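Local coordinates for protein nisin leader peptide-processing serine protease NisP (Lactococcus lactis subsp. lactis, PDB 4MZD) that removes the leader peptide from the nisin precursor, probably acting as a subtilisin-like serine endopeptidase in antibiotic biosynthesis, at residues K92-G97 / V366-G371; R174-N179 / G483-R488; A205-M210 / L226-A231; K379-M384 / V398-G403. One frame throughout, in Å; residues are numbered along the deposited sequence.

Contact 1: residues K92-G97 / V366-G371; sequences KKISVG and VVDKYG
Val-367 and Asp-368, near the end of helix 356-370, meet Ile-94 at the approach to the parallel strand that carries Val-96 and Gly-97, so this contact seats a helix against the subtilase alpha/beta core. Val-367 comes first and gives a purely apolar touch: its CG1 lies 3.7 Å from Ile-94 CD1, the two side chains running at a slant to one another. Ile-94 reaches there because its CG1 branch is anti to the backbone N (chi1 -179°), which carries CD1 out to the valine and leaves CG2 for the next residue. That residue is Asp-368, where the backbones also come nearest, 6.0 Å between its CA and Ile-94 CA. The isoleucine methyl CG2 packs against the carboxylate, 3.6 Å from Asp-368 OD1. This is a van der Waals touch, since the polar partners lie outside the two segments: OD2 bonds to Tyr-88 OH and OD1 to Ser-91 OG, which fixes the rotation of the group. Lys-93 NZ remains 5.2 Å from Asp-368 OD1, so its attraction is probably only long-range. Further on, Tyr-370 N donates to Val-366 O at 2.9 Å within the helix, and Gly-371 then leaves it with positive phi (58°).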
# COMPACT_ATOMS: atom_id res chain seq x y z
N LYS A 92 -22.53 3.11 1.82
CA LYS A 92 -21.76 4.33 2.03
C LYS A 92 -21.17 4.41 3.44
O LYS A 92 -20.50 5.39 3.77
CB LYS A 92 -22.63 5.56 1.76
CG LYS A 92 -23.04 5.71 0.31
CD LYS A 92 -21.83 5.75 -0.61
CE LYS A 92 -22.22 6.22 -2.00
NZ LYS A 92 -21.06 6.22 -2.93
N LYS A 93 -21.42 3.40 4.26
CA LYS A 93 -20.95 3.43 5.64
C LYS A 93 -19.47 3.04 5.79
O LYS A 93 -18.82 3.42 6.76
CB LYS A 93 -21.81 2.51 6.51
CG LYS A 93 -23.23 2.99 6.72
CD LYS A 93 -23.98 2.07 7.66
CE LYS A 93 -23.22 1.84 8.96
NZ LYS A 93 -22.17 0.77 8.84
N ILE A 94 -18.95 2.30 4.82
CA ILE A 94 -17.58 1.81 4.86
C ILE A 94 -16.67 2.79 4.12
O ILE A 94 -17.07 3.40 3.12
CB ILE A 94 -17.51 0.40 4.21
CG1 ILE A 94 -16.09 -0.17 4.24
CG2 ILE A 94 -18.02 0.43 2.77
CD1 ILE A 94 -15.56 -0.41 5.63
N SER A 95 -15.44 2.94 4.61
CA SER A 95 -14.45 3.71 3.86
C SER A 95 -13.05 3.18 4.09
O SER A 95 -12.77 2.54 5.10
CB SER A 95 -14.51 5.19 4.23
OG SER A 95 -14.21 5.37 5.60
N VAL A 96 -12.19 3.47 3.13
CA VAL A 96 -10.76 3.22 3.27
C VAL A 96 -10.04 4.55 3.42
O VAL A 96 -10.26 5.47 2.63
CB VAL A 96 -10.19 2.47 2.05
CG1 VAL A 96 -8.71 2.21 2.23
CG2 VAL A 96 -10.95 1.15 1.82
N GLY A 97 -9.20 4.65 4.45
CA GLY A 97 -8.35 5.82 4.59
C GLY A 97 -7.03 5.58 3.89
O GLY A 97 -6.34 4.61 4.19
N VAL A 366 -15.60 -6.80 2.70
CA VAL A 366 -15.90 -7.80 3.73
C VAL A 366 -16.44 -7.16 5.00
O VAL A 366 -17.41 -7.65 5.60
CB VAL A 366 -14.61 -8.59 4.11
CG1 VAL A 366 -14.84 -9.43 5.37
CG2 VAL A 366 -14.14 -9.44 2.96
N VAL A 367 -15.80 -6.09 5.43
CA VAL A 367 -16.24 -5.38 6.62
C VAL A 367 -17.69 -4.95 6.45
O VAL A 367 -18.52 -5.13 7.34
CB VAL A 367 -15.35 -4.17 6.92
CG1 VAL A 367 -15.99 -3.26 7.95
CG2 VAL A 367 -13.97 -4.62 7.40
N ASP A 368 -17.99 -4.40 5.28
CA ASP A 368 -19.33 -3.90 4.98
C ASP A 368 -20.34 -5.05 4.83
O ASP A 368 -21.43 -5.00 5.40
CB ASP A 368 -19.27 -3.05 3.71
CG ASP A 368 -20.51 -2.20 3.51
OD1 ASP A 368 -20.76 -1.31 4.34
OD2 ASP A 368 -21.20 -2.40 2.49
N LYS A 369 -19.98 -6.08 4.07
CA LYS A 369 -20.90 -7.19 3.81
C LYS A 369 -21.27 -7.96 5.07
O LYS A 369 -22.43 -8.30 5.28
CB LYS A 369 -20.32 -8.15 2.77
CG LYS A 369 -21.19 -9.38 2.53
CD LYS A 369 -20.57 -10.34 1.53
CE LYS A 369 -21.35 -11.64 1.42
NZ LYS A 369 -22.64 -11.48 0.69
N TYR A 370 -20.27 -8.26 5.89
CA TYR A 370 -20.47 -9.14 7.04
C TYR A 370 -20.62 -8.38 8.36
O TYR A 370 -20.85 -8.99 9.40
CB TYR A 370 -19.32 -10.15 7.14
CG TYR A 370 -19.36 -11.24 6.08
CD1 TYR A 370 -20.26 -12.29 6.19
CD2 TYR A 370 -18.50 -11.22 4.99
CE1 TYR A 370 -20.31 -13.29 5.24
CE2 TYR A 370 -18.54 -12.22 4.03
CZ TYR A 370 -19.45 -13.26 4.16
OH TYR A 370 -19.51 -14.27 3.23
N GLY A 371 -20.52 -7.05 8.31
CA GLY A 371 -20.59 -6.24 9.51
C GLY A 371 -19.52 -6.61 10.52
O GLY A 371 -19.78 -6.64 11.73

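Contact 2: residues R174-N179 / G483-R488; sequences RVFGEN and GAVSVR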
# COMPACT_ATOMS: atom_id res chain seq x y z
N ARG A 174 -2.64 12.92 3.44
CA ARG A 174 -1.43 13.18 2.67
C ARG A 174 -0.20 13.22 3.56
O ARG A 174 -0.13 14.02 4.50
CB ARG A 174 -1.56 14.48 1.87
CG ARG A 174 -0.38 14.72 0.95
CD ARG A 174 -0.62 15.77 -0.12
NE ARG A 174 -0.59 17.14 0.38
CZ ARG A 174 0.50 17.90 0.47
NH1 ARG A 174 0.39 19.15 0.91
NH2 ARG A 174 1.68 17.44 0.11
N VAL A 175 0.77 12.37 3.24
CA VAL A 175 2.03 12.30 3.98
C VAL A 175 3.26 12.44 3.08
O VAL A 175 4.38 12.30 3.54
CB VAL A 175 2.15 11.01 4.83
CG1 VAL A 175 1.03 10.95 5.87
CG2 VAL A 175 2.16 9.76 3.95
N PHE A 176 3.05 12.73 1.80
CA PHE A 176 4.15 13.04 0.89
C PHE A 176 3.86 14.35 0.18
O PHE A 176 2.71 14.64 -0.16
CB PHE A 176 4.33 11.98 -0.20
CG PHE A 176 4.82 10.66 0.30
CD1 PHE A 176 6.18 10.37 0.35
CD2 PHE A 176 3.92 9.68 0.70
CE1 PHE A 176 6.63 9.14 0.79
CE2 PHE A 176 4.36 8.46 1.16
CZ PHE A 176 5.71 8.18 1.20
N GLY A 177 4.93 15.11 -0.05
CA GLY A 177 4.91 16.22 -0.97
C GLY A 177 5.35 15.70 -2.33
O GLY A 177 4.55 15.13 -3.07
N GLU A 178 6.63 15.86 -2.64
CA GLU A 178 7.15 15.34 -3.90
C GLU A 178 8.26 14.31 -3.72
O GLU A 178 8.74 13.76 -4.71
CB GLU A 178 7.62 16.48 -4.79
CG GLU A 178 6.50 17.34 -5.29
CD GLU A 178 6.99 18.43 -6.20
OE1 GLU A 178 7.73 19.31 -5.72
OE2 GLU A 178 6.65 18.39 -7.40
N ASN A 179 8.67 14.04 -2.49
CA ASN A 179 9.74 13.06 -2.32
C ASN A 179 9.54 12.08 -1.18
O ASN A 179 8.83 11.09 -1.34
CB ASN A 179 11.13 13.73 -2.29
CG ASN A 179 11.36 14.58 -1.05
OD1 ASN A 179 10.54 15.42 -0.71
ND2 ASN A 179 12.49 14.36 -0.38
N GLY A 483 15.04 7.11 9.06
CA GLY A 483 13.95 8.05 9.20
C GLY A 483 13.21 8.37 7.91
O GLY A 483 12.17 9.02 7.96
N ALA A 484 13.74 7.94 6.76
CA ALA A 484 13.10 8.26 5.48
C ALA A 484 12.04 7.23 5.10
O ALA A 484 12.35 6.06 4.88
CB ALA A 484 14.14 8.38 4.38
N VAL A 485 10.79 7.67 5.01
CA VAL A 485 9.70 6.83 4.53
C VAL A 485 9.58 7.06 3.03
O VAL A 485 9.61 8.20 2.56
CB VAL A 485 8.38 7.18 5.23
CG1 VAL A 485 7.21 6.43 4.60
CG2 VAL A 485 8.48 6.88 6.71
N SER A 486 9.46 5.98 2.26
CA SER A 486 9.34 6.11 0.82
C SER A 486 8.12 5.35 0.32
O SER A 486 7.67 4.39 0.94
CB SER A 486 10.61 5.64 0.11
OG SER A 486 10.95 4.30 0.43
N VAL A 487 7.60 5.78 -0.82
CA VAL A 487 6.51 5.05 -1.43
C VAL A 487 7.01 3.67 -1.86
O VAL A 487 8.17 3.51 -2.23
CB VAL A 487 5.91 5.79 -2.65
CG1 VAL A 487 5.30 7.12 -2.22
CG2 VAL A 487 6.94 5.98 -3.78
N ARG A 488 6.13 2.68 -1.78
CA ARG A 488 6.39 1.39 -2.41
C ARG A 488 5.70 1.38 -3.78
O ARG A 488 5.40 0.32 -4.35
CB ARG A 488 5.95 0.22 -1.51
CG ARG A 488 7.03 -0.26 -0.53
CD ARG A 488 7.24 0.69 0.64
NE ARG A 488 8.51 0.47 1.35
CZ ARG A 488 8.69 -0.39 2.36
NH1 ARG A 488 7.69 -1.14 2.80
NH2 ARG A 488 9.88 -0.50 2.92
OXT ARG A 488 5.47 2.47 -4.31
O HOH W 1 9.04 8.11 -1.82
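Phe-176 reaches across to Val-485, Ser-486 and Val-487 with the far half of its ring. From CB the side chain leaves beside the backbone N, CG anti to the carbonyl carbon (chi1 -69°), and this aims the ring at the C-terminal segment. CD2 is the first ring atom to feel it, 4.1 Å from Val-487 CG1. Further out CE2 approaches the same methyl at 3.8 Å, and CZ closes to 3.6 Å of Val-487 CG1. The methyl therefore sits over one face, displaced somewhat toward the rim; measured to the centroid it is a CH-pi contact of 3.8 Å, 17° off the ring normal. CE1, on the other side of the ring's tip from CE2, comes obliquely to 3.6 Å from Val-485 O, while CZ also touches Val-485 CG1 and lies 3.8 Å from Ser-486 C. The loop behind the ring is braced by Arg-174, whose NH2 donates to Phe-176 O at 3.0 Å, with a second hold in the salt bridge from NH1 to Glu-134. A water adds the polar link between the segments, donating to Asn-179 O and accepting from Val-487 N, the latter at 2.9 Å. The chain then ends in Arg-488, whose O bonds to Ser-353 OG and Asn-248 ND2 and whose OXT bonds to His-147 NE2. A terminal carboxylate held by the predicted catalytic serine and histidine, behind residues paired antiparallel with strand 200-210, is consistent with a C-terminal autocleavage product lying in the non-primed substrate cleft of a subtilase.

Contact 3: residues A205-M210 / L226-A231; sequences AGQYLM and LNYKSA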
# COMPACT_ATOMS: atom_id res chain seq x y z
N ALA A 205 3.54 2.54 1.63
CA ALA A 205 4.79 3.24 1.89
C ALA A 205 5.41 2.60 3.12
O ALA A 205 4.71 1.97 3.90
CB ALA A 205 4.53 4.71 2.16
N GLY A 206 6.72 2.78 3.32
CA GLY A 206 7.36 2.19 4.48
C GLY A 206 8.82 2.55 4.58
O GLY A 206 9.33 3.40 3.85
N GLN A 207 9.51 1.89 5.50
CA GLN A 207 10.92 2.13 5.75
C GLN A 207 11.49 0.96 6.53
O GLN A 207 10.77 0.25 7.24
CB GLN A 207 11.11 3.41 6.58
CG GLN A 207 10.55 3.27 7.98
CD GLN A 207 10.45 4.58 8.74
OE1 GLN A 207 9.37 4.99 9.13
NE2 GLN A 207 11.58 5.23 8.99
N TYR A 208 12.80 0.76 6.41
CA TYR A 208 13.47 -0.25 7.22
C TYR A 208 14.00 0.37 8.51
O TYR A 208 14.65 1.42 8.49
CB TYR A 208 14.62 -0.92 6.44
CG TYR A 208 14.13 -1.54 5.16
CD1 TYR A 208 13.26 -2.62 5.18
CD2 TYR A 208 14.50 -1.02 3.93
CE1 TYR A 208 12.77 -3.16 4.01
CE2 TYR A 208 14.02 -1.56 2.75
CZ TYR A 208 13.16 -2.64 2.80
OH TYR A 208 12.66 -3.19 1.65
N LEU A 209 13.71 -0.31 9.62
CA LEU A 209 14.16 0.12 10.94
C LEU A 209 15.06 -0.96 11.54
O LEU A 209 14.70 -2.14 11.53
CB LEU A 209 12.96 0.32 11.86
CG LEU A 209 11.91 1.34 11.39
CD1 LEU A 209 10.73 1.36 12.34
CD2 LEU A 209 12.52 2.73 11.28
N MET A 210 16.22 -0.55 12.05
CA MET A 210 17.07 -1.47 12.80
C MET A 210 16.78 -1.20 14.27
O MET A 210 17.11 -0.13 14.78
CB MET A 210 18.55 -1.26 12.47
CG MET A 210 19.47 -2.42 12.91
SD MET A 210 21.27 -2.28 12.46
CE MET A 210 21.80 -1.08 13.71
N LEU A 226 8.59 2.14 18.01
CA LEU A 226 7.62 2.30 19.09
C LEU A 226 6.53 3.31 18.75
O LEU A 226 5.39 3.18 19.18
CB LEU A 226 8.33 2.72 20.38
CG LEU A 226 9.20 1.65 21.02
CD1 LEU A 226 9.87 2.23 22.24
CD2 LEU A 226 8.38 0.41 21.38
N ASN A 227 6.89 4.35 18.00
CA ASN A 227 5.91 5.34 17.58
C ASN A 227 4.88 4.76 16.61
O ASN A 227 3.69 5.05 16.70
CB ASN A 227 6.60 6.57 16.98
CG ASN A 227 7.39 7.35 18.01
OD1 ASN A 227 7.19 7.20 19.21
ND2 ASN A 227 8.28 8.22 17.54
N TYR A 228 5.34 3.92 15.68
CA TYR A 228 4.41 3.18 14.83
C TYR A 228 3.56 2.26 15.68
O TYR A 228 2.35 2.16 15.47
CB TYR A 228 5.14 2.31 13.81
CG TYR A 228 5.57 2.99 12.54
CD1 TYR A 228 6.90 2.98 12.16
CD2 TYR A 228 4.65 3.61 11.70
CE1 TYR A 228 7.32 3.58 10.99
CE2 TYR A 228 5.05 4.21 10.52
CZ TYR A 228 6.39 4.19 10.17
OH TYR A 228 6.77 4.80 8.99
N LYS A 229 4.19 1.55 16.61
CA LYS A 229 3.45 0.59 17.41
C LYS A 229 2.31 1.27 18.15
O LYS A 229 1.19 0.76 18.20
CB LYS A 229 4.36 -0.14 18.39
CG LYS A 229 3.69 -1.34 19.04
CD LYS A 229 4.37 -1.74 20.33
CE LYS A 229 5.78 -2.23 20.08
NZ LYS A 229 6.29 -2.84 21.34
N SER A 230 2.59 2.42 18.74
CA SER A 230 1.58 3.16 19.47
C SER A 230 0.42 3.58 18.56
O SER A 230 -0.75 3.48 18.94
CB SER A 230 2.20 4.40 20.13
OG SER A 230 1.24 5.10 20.89
N ALA A 231 0.74 4.05 17.36
CA ALA A 231 -0.29 4.47 16.42
C ALA A 231 -1.15 3.29 15.96
O ALA A 231 -2.38 3.40 15.86
CB ALA A 231 0.33 5.19 15.23
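Tyr-228 of helix 222-238 spans the gap to Gln-207 and Leu-209 of strand 200-210, inside the beta-alpha-beta crossover that leads from this strand through the helix to parallel strand 241-245. The reach is long, as the nearest CA atoms, those of Leu-209 and Leu-226, are 10.7 Å apart; side chains alone bridge it. The polar part is one hydrogen bond: Tyr-228 OH donates to Gln-207 OE1 at a short 2.6 Å. The hydroxyl lies in the amide's carbonyl plane, with a C=O...O angle of 147°. The amide plane stands at 90° to the ring, and OE1 comes in at the ring edge rather than over a face, passing 3.1 Å from Tyr-228 CE1. Gln-207 CG is placed between the backbone N and the carbonyl carbon (chi1 66°), and the chain runs extended beyond it, carrying the amide out from the strand. The other end of that amide is tied too, NE2 bonding to Glu-224 OE1 one turn back on the same helix, and the two bonds together set which way the amide is flipped. In the strand's own sheet, Gln-207 and Leu-209 pair by backbone with Ala-278 and Val-276, fixing the platform from which both side chains rise toward the helix. The apolar part is lighter and also made at the ring's edge: Leu-209 CD1 meets Tyr-228 CD1 at 4.2 Å.

Contact 4: residues K379-M384 / V398-G403; sequences KRFLLM and VDLLNG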
# COMPACT_ATOMS: atom_id res chain seq x y z
N LYS A 379 -8.57 -10.00 10.08
CA LYS A 379 -7.33 -10.56 9.53
C LYS A 379 -7.39 -12.08 9.45
O LYS A 379 -6.98 -12.68 8.45
CB LYS A 379 -6.09 -10.10 10.31
CG LYS A 379 -4.77 -10.62 9.73
CD LYS A 379 -3.54 -10.00 10.39
CE LYS A 379 -2.27 -10.68 9.89
NZ LYS A 379 -1.01 -10.14 10.48
N ARG A 380 -7.89 -12.72 10.51
CA ARG A 380 -8.05 -14.17 10.51
C ARG A 380 -8.93 -14.61 9.34
O ARG A 380 -8.62 -15.59 8.65
CB ARG A 380 -8.65 -14.66 11.84
CG ARG A 380 -7.69 -14.58 13.03
CD ARG A 380 -8.28 -15.19 14.30
NE ARG A 380 -9.14 -14.26 15.03
CZ ARG A 380 -10.44 -14.42 15.22
NH1 ARG A 380 -11.14 -13.52 15.89
NH2 ARG A 380 -11.05 -15.50 14.74
N PHE A 381 -10.01 -13.88 9.12
CA PHE A 381 -10.94 -14.22 8.05
C PHE A 381 -10.26 -14.12 6.68
O PHE A 381 -10.43 -14.99 5.83
CB PHE A 381 -12.17 -13.31 8.13
CG PHE A 381 -13.18 -13.56 7.05
CD1 PHE A 381 -14.00 -14.67 7.08
CD2 PHE A 381 -13.30 -12.68 5.99
CE1 PHE A 381 -14.93 -14.89 6.08
CE2 PHE A 381 -14.23 -12.90 4.99
CZ PHE A 381 -15.04 -14.00 5.04
N LEU A 382 -9.49 -13.06 6.47
CA LEU A 382 -8.78 -12.87 5.22
C LEU A 382 -7.85 -14.03 4.94
O LEU A 382 -7.86 -14.62 3.85
CB LEU A 382 -7.98 -11.56 5.24
CG LEU A 382 -7.04 -11.34 4.04
CD1 LEU A 382 -7.82 -11.10 2.75
CD2 LEU A 382 -6.09 -10.18 4.33
N LEU A 383 -7.02 -14.37 5.92
CA LEU A 383 -6.00 -15.38 5.69
C LEU A 383 -6.59 -16.77 5.47
O LEU A 383 -6.05 -17.56 4.70
CB LEU A 383 -4.96 -15.37 6.82
CG LEU A 383 -4.17 -14.06 6.92
CD1 LEU A 383 -3.05 -14.16 7.94
CD2 LEU A 383 -3.62 -13.65 5.57
N MET A 384 -7.71 -17.07 6.12
CA MET A 384 -8.35 -18.37 5.96
C MET A 384 -9.02 -18.51 4.60
O MET A 384 -9.25 -19.63 4.12
CB MET A 384 -9.37 -18.61 7.07
CG MET A 384 -8.77 -18.57 8.45
SD MET A 384 -9.93 -19.09 9.72
CE MET A 384 -11.47 -18.40 9.11
N VAL A 398 -13.48 -13.25 -4.83
CA VAL A 398 -14.62 -14.15 -4.82
C VAL A 398 -14.58 -15.07 -3.59
O VAL A 398 -15.58 -15.23 -2.89
CB VAL A 398 -14.73 -14.95 -6.13
CG1 VAL A 398 -15.80 -16.03 -6.01
CG2 VAL A 398 -15.04 -14.01 -7.29
N ASP A 399 -13.41 -15.65 -3.32
CA ASP A 399 -13.27 -16.52 -2.15
C ASP A 399 -13.54 -15.74 -0.87
O ASP A 399 -14.18 -16.25 0.06
CB ASP A 399 -11.88 -17.14 -2.07
CG ASP A 399 -11.65 -18.22 -3.11
OD1 ASP A 399 -12.62 -18.67 -3.75
OD2 ASP A 399 -10.48 -18.62 -3.26
N LEU A 400 -13.04 -14.52 -0.81
CA LEU A 400 -13.18 -13.70 0.38
C LEU A 400 -14.65 -13.35 0.63
O LEU A 400 -15.15 -13.49 1.74
CB LEU A 400 -12.34 -12.44 0.23
CG LEU A 400 -12.17 -11.60 1.48
CD1 LEU A 400 -11.55 -12.43 2.59
CD2 LEU A 400 -11.31 -10.40 1.16
N LEU A 401 -15.35 -12.91 -0.42
CA LEU A 401 -16.76 -12.56 -0.31
C LEU A 401 -17.60 -13.78 0.07
O LEU A 401 -18.52 -13.69 0.88
CB LEU A 401 -17.28 -11.95 -1.61
CG LEU A 401 -16.82 -10.53 -1.92
CD1 LEU A 401 -17.16 -10.16 -3.36
CD2 LEU A 401 -17.42 -9.53 -0.95
N ASN A 402 -17.30 -14.92 -0.53
CA ASN A 402 -18.04 -16.14 -0.23
C ASN A 402 -17.80 -16.65 1.20
O ASN A 402 -18.69 -17.25 1.80
CB ASN A 402 -17.74 -17.23 -1.26
CG ASN A 402 -18.39 -16.95 -2.60
OD1 ASN A 402 -19.41 -16.26 -2.67
ND2 ASN A 402 -17.82 -17.49 -3.67
N GLY A 403 -16.61 -16.41 1.73
CA GLY A 403 -16.31 -16.69 3.12
C GLY A 403 -16.63 -18.11 3.59
O GLY A 403 -17.24 -18.30 4.64
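This is a buried, largely apolar contact between two helices, in which a ring edge also meets backbone: Phe-381 and Leu-382 of helix 375-384 close on Leu-400 of helix 397-402 and Gly-403 just after it. The backbones come close, 6.6 Å between Leu-382 CA and Leu-400 CA. Leu-400 stands between the two residues: CD1 touches both, CD2 only Leu-382. CD1 lies 3.6 Å from Phe-381 CE2 and also reaches the backbone of the first helix, 3.8 Å from Leu-382 CA. CD2 turns to the leucine and lies 3.9 Å from Leu-382 CD1. Along the chain the two helices are joined through the small antiparallel hairpin of strands 388-389 and 392-393; they come late in the subtilase domain, packed with helix 356-370 on the side of the sheet where Leu-382 touches Ile-286, and Val-366 is reached by both Phe-381 and Leu-400. The ring extends across to the second helix because Phe-381 CG is anti to the backbone N (chi1 179°). Its far end meets backbone there: Phe-381 CZ is 3.3 Å from Leu-400 O, which lies at the ring's edge near its plane. Gly-403, where the chain leaves the helix with positive phi (53°), brings its bare CA to 3.5 Å from Phe-381 CZ, and its N still bonds to Asp-399 O at 3.0 Å.

Contacts 1 and 4 form one neighbourhood, their centres 14 Å apart: helix 356-370 of contact 1 packs on both helices of contact 4, and Tyr-370 OH lies 2.6 Å from Leu-401 O. Contacts 2 and 3 form another, 13 Å apart, and the two groups are 26 to 31 Å apart between centres. The mixed sheet links contact 1 to contacts 2 and 3, strands 95-100 and 200-210 being neighbours; contact 4 lies beside it on helices. Along the chain, contact 3 falls within the span of contact 1 and contact 4 follows contact 1; contact 2 opens within contact 1 and closes at the C-terminus, enclosing contacts 3 and 4 and adding strand 486-487 to the sheet beside the probable catalytic site.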